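Local coordinates for STU0660 (Streptococcus thermophilus, PDB 3ZTH), which is a large Csn2-type CRISPR-associated protein that binds metal ions and probably binds DNA during CRISPR-mediated bacterial immunity, at residues Y75-I80 and K198-L203. Numbering follows the deposited sequence.
Sequences YHYIDI and KYLIVL
Tyr77 turns CG away from its own amide nitrogen (chi1 -174°), which carries the ring forward along its strand and across Leu200 and Val202, CE1 standing 3.5 Å from Val202 CG2. A 2.7 Å hydrogen bond from Tyr77 OH to the anti lone pair of Asp79 OD2 holds the phenol there; Trp35 NE1 donates to the same oxygen, while Ser81 OG is hydrogen-bonded to Asp79 OD1. Lys198 is bent at chi3 and chi4, which lifts NZ over a face of the Tyr75 ring, 4.8 Å from its centroid, as a cation-pi contact; the ammonium's hydrogen bond goes to Ser74 O. Leu200 CD2 makes a CH-pi contact over the opposite face. On the other side of the sheet, His76 CB sits almost centrally over Tyr199, 3.5 Å from the ring centroid, and the imidazole is nearly parallel to the phenol but slid off it. Farther along, Ile80 and Leu203 lie side by side, Ile80 CG2 3.3 Å from Leu203 CD2.

Between these two layers the backbones pair in parallel, with five hydrogen bonds running from His76 N to Lys198 O (2.8 Å) through to Ile80 N and Val202 O (2.9 Å). Helix 28-43 covers the Tyr77 face and helix 177-192 the face bearing Tyr199, Ile201 and Ile80: a helix-flanked, mainly parallel sheet, consistent with the P-loop NTPase-like core.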
ATOM      1  N   TYR A  75      -4.043 -25.055  20.596  1.00 41.77           N
ATOM      2  CA  TYR A  75      -3.574 -24.221  21.707  1.00 42.32           C
ATOM      3  C   TYR A  75      -3.507 -22.743  21.377  1.00 42.22           C
ATOM      4  O   TYR A  75      -3.428 -22.362  20.215  1.00 44.47           O
ATOM      5  CB  TYR A  75      -2.143 -24.599  22.126  1.00 41.43           C
ATOM      6  CG  TYR A  75      -1.899 -26.024  22.551  1.00 42.33           C
ATOM      7  CD1 TYR A  75      -2.146 -26.438  23.859  1.00 42.03           C
ATOM      8  CD2 TYR A  75      -1.372 -26.949  21.656  1.00 41.98           C
ATOM      9  CE1 TYR A  75      -1.868 -27.737  24.262  1.00 40.54           C
ATOM     10  CE2 TYR A  75      -1.091 -28.251  22.052  1.00 42.92           C
ATOM     11  CZ  TYR A  75      -1.341 -28.638  23.355  1.00 42.74           C
ATOM     12  OH  TYR A  75      -1.072 -29.936  23.740  1.00 45.39           O
ATOM     13  N   HIS A  76      -3.529 -21.921  22.424  1.00 41.73           N
ATOM     14  CA  HIS A  76      -3.339 -20.486  22.285  1.00 40.10           C
ATOM     15  C   HIS A  76      -1.831 -20.453  22.516  1.00 38.51           C
ATOM     16  O   HIS A  76      -1.363 -20.440  23.655  1.00 38.35           O
ATOM     17  CB  HIS A  76      -4.055 -19.711  23.390  1.00 43.37           C
ATOM     18  CG  HIS A  76      -5.499 -19.449  23.099  1.00 46.92           C
ATOM     19  ND1 HIS A  76      -6.503 -20.322  23.463  1.00 47.68           N
ATOM     20  CD2 HIS A  76      -6.103 -18.436  22.433  1.00 46.90           C
ATOM     21  CE1 HIS A  76      -7.663 -19.858  23.032  1.00 47.30           C
ATOM     22  NE2 HIS A  76      -7.447 -18.715  22.404  1.00 48.49           N
ATOM     23  N   TYR A  77      -1.086 -20.477  21.420  1.00 35.85           N
ATOM     24  CA  TYR A  77       0.372 -20.518  21.440  1.00 33.53           C
ATOM     25  C   TYR A  77       1.104 -19.191  21.635  1.00 32.48           C
ATOM     26  O   TYR A  77       0.836 -18.214  20.940  1.00 33.82           O
ATOM     27  CB  TYR A  77       0.847 -21.149  20.133  1.00 33.21           C
ATOM     28  CG  TYR A  77       2.327 -21.406  20.053  1.00 32.59           C
ATOM     29  CD1 TYR A  77       2.890 -22.520  20.671  1.00 32.45           C
ATOM     30  CD2 TYR A  77       3.169 -20.541  19.353  1.00 31.87           C
ATOM     31  CE1 TYR A  77       4.255 -22.772  20.593  1.00 33.34           C
ATOM     32  CE2 TYR A  77       4.538 -20.779  19.272  1.00 32.79           C
ATOM     33  CZ  TYR A  77       5.074 -21.899  19.895  1.00 33.51           C
ATOM     34  OH  TYR A  77       6.428 -22.146  19.827  1.00 34.82           O
ATOM     35  N   ILE A  78       2.038 -19.158  22.576  1.00 29.36           N
ATOM     36  CA  ILE A  78       2.828 -17.954  22.789  1.00 30.66           C
ATOM     37  C   ILE A  78       4.302 -18.309  22.788  1.00 31.23           C
ATOM     38  O   ILE A  78       4.774 -19.038  23.661  1.00 31.94           O
ATOM     39  CB  ILE A  78       2.544 -17.270  24.119  1.00 28.30           C
ATOM     40  CG1 ILE A  78       1.124 -16.714  24.138  1.00 28.86           C
ATOM     41  CG2 ILE A  78       3.569 -16.161  24.331  1.00 28.76           C
ATOM     42  CD1 ILE A  78       0.797 -15.904  25.400  1.00 26.99           C
ATOM     43  N   ASP A  79       5.030 -17.781  21.813  1.00 32.67           N
ATOM     44  CA  ASP A  79       6.451 -18.060  21.710  1.00 32.60           C
ATOM     45  C   ASP A  79       7.300 -16.952  22.301  1.00 30.38           C
ATOM     46  O   ASP A  79       7.196 -15.801  21.902  1.00 30.54           O
ATOM     47  CB  ASP A  79       6.854 -18.259  20.252  1.00 36.62           C
ATOM     48  CG  ASP A  79       8.215 -18.916  20.121  1.00 39.38           C
ATOM     49  OD1 ASP A  79       9.225 -18.183  20.125  1.00 42.91           O
ATOM     50  OD2 ASP A  79       8.274 -20.162  20.036  1.00 39.33           O
ATOM     51  N   ILE A  80       8.139 -17.307  23.264  1.00 29.76           N
ATOM     52  CA  ILE A  80       9.030 -16.347  23.881  1.00 29.11           C
ATOM     53  C   ILE A  80      10.473 -16.816  23.721  1.00 29.53           C
ATOM     54  O   ILE A  80      10.970 -17.627  24.497  1.00 29.34           O
ATOM     55  CB  ILE A  80       8.690 -16.144  25.365  1.00 28.98           C
ATOM     56  CG1 ILE A  80       7.358 -15.397  25.476  1.00 32.81           C
ATOM     57  CG2 ILE A  80       9.778 -15.347  26.054  1.00 26.22           C
ATOM     58  CD1 ILE A  80       6.943 -15.096  26.902  1.00 36.62           C
ATOM     59  N   LYS A 198      -6.951 -23.888  26.306  1.00 43.78           N
ATOM     60  CA  LYS A 198      -5.574 -24.329  26.460  1.00 42.46           C
ATOM     61  C   LYS A 198      -4.527 -23.320  25.990  1.00 40.74           C
ATOM     62  O   LYS A 198      -4.643 -22.722  24.920  1.00 40.22           O
ATOM     63  CB  LYS A 198      -5.371 -25.675  25.748  1.00 42.40           C
ATOM     64  CG  LYS A 198      -6.381 -26.750  26.167  1.00 43.04           C
ATOM     65  CD  LYS A 198      -5.841 -28.183  26.013  1.00 43.85           C
ATOM     66  CE  LYS A 198      -5.291 -28.478  24.614  1.00 44.48           C
ATOM     67  NZ  LYS A 198      -6.322 -28.396  23.531  1.00 46.87           N
ATOM     68  N   TYR A 199      -3.506 -23.131  26.820  1.00 39.02           N
ATOM     69  CA  TYR A 199      -2.413 -22.219  26.522  1.00 38.35           C
ATOM     70  C   TYR A 199      -1.088 -22.960  26.515  1.00 37.77           C
ATOM     71  O   TYR A 199      -0.744 -23.657  27.472  1.00 39.34           O
ATOM     72  CB  TYR A 199      -2.349 -21.093  27.550  1.00 38.34           C
ATOM     73  CG  TYR A 199      -3.180 -19.893  27.175  1.00 41.09           C
ATOM     74  CD1 TYR A 199      -4.572 -19.965  27.142  1.00 40.83           C
ATOM     75  CD2 TYR A 199      -2.573 -18.689  26.817  1.00 41.33           C
ATOM     76  CE1 TYR A 199      -5.336 -18.866  26.759  1.00 43.22           C
ATOM     77  CE2 TYR A 199      -3.326 -17.586  26.435  1.00 42.31           C
ATOM     78  CZ  TYR A 199      -4.704 -17.681  26.405  1.00 42.93           C
ATOM     79  OH  TYR A 199      -5.448 -16.598  26.001  1.00 45.52           O
ATOM     80  N   LEU A 200      -0.352 -22.817  25.425  1.00 35.01           N
ATOM     81  CA  LEU A 200       0.938 -23.463  25.304  1.00 32.26           C
ATOM     82  C   LEU A 200       1.971 -22.365  25.184  1.00 31.43           C
ATOM     83  O   LEU A 200       1.946 -21.587  24.240  1.00 32.23           O
ATOM     84  CB  LEU A 200       0.967 -24.352  24.073  1.00 30.74           C
ATOM     85  CG  LEU A 200       2.318 -24.961  23.712  1.00 30.13           C
ATOM     86  CD1 LEU A 200       2.922 -25.693  24.916  1.00 27.77           C
ATOM     87  CD2 LEU A 200       2.113 -25.908  22.534  1.00 30.56           C
ATOM     88  N   ILE A 201       2.875 -22.301  26.152  1.00 30.94           N
ATOM     89  CA  ILE A 201       3.904 -21.280  26.156  1.00 31.51           C
ATOM     90  C   ILE A 201       5.299 -21.884  26.068  1.00 30.03           C
ATOM     91  O   ILE A 201       5.687 -22.701  26.902  1.00 30.30           O
ATOM     92  CB  ILE A 201       3.780 -20.422  27.427  1.00 33.15           C
ATOM     93  CG1 ILE A 201       2.368 -19.832  27.492  1.00 34.35           C
ATOM     94  CG2 ILE A 201       4.837 -19.323  27.431  1.00 32.25           C
ATOM     95  CD1 ILE A 201       2.143 -18.902  28.654  1.00 35.65           C
ATOM     96  N   VAL A 202       6.041 -21.468  25.045  1.00 30.25           N
ATOM     97  CA  VAL A 202       7.403 -21.944  24.800  1.00 30.31           C
ATOM     98  C   VAL A 202       8.427 -20.896  25.205  1.00 31.92           C
ATOM     99  O   VAL A 202       8.310 -19.736  24.816  1.00 31.29           O
ATOM    100  CB  VAL A 202       7.615 -22.262  23.303  1.00 28.24           C
ATOM    101  CG1 VAL A 202       9.079 -22.492  23.020  1.00 26.53           C
ATOM    102  CG2 VAL A 202       6.820 -23.484  22.915  1.00 27.29           C
ATOM    103  N   LEU A 203       9.441 -21.310  25.962  1.00 33.95           N
ATOM    104  CA  LEU A 203      10.486 -20.390  26.410  1.00 37.64           C
ATOM    105  C   LEU A 203      11.919 -20.860  26.162  1.00 37.94           C
ATOM    106  O   LEU A 203      12.363 -21.847  26.738  1.00 40.22           O
ATOM    107  CB  LEU A 203      10.326 -20.112  27.902  1.00 39.89           C
ATOM    108  CG  LEU A 203       9.221 -19.140  28.313  1.00 42.92           C
ATOM    109  CD1 LEU A 203       8.641 -19.544  29.662  1.00 44.67           C
ATOM    110  CD2 LEU A 203       9.795 -17.737  28.378  1.00 43.47           C
TER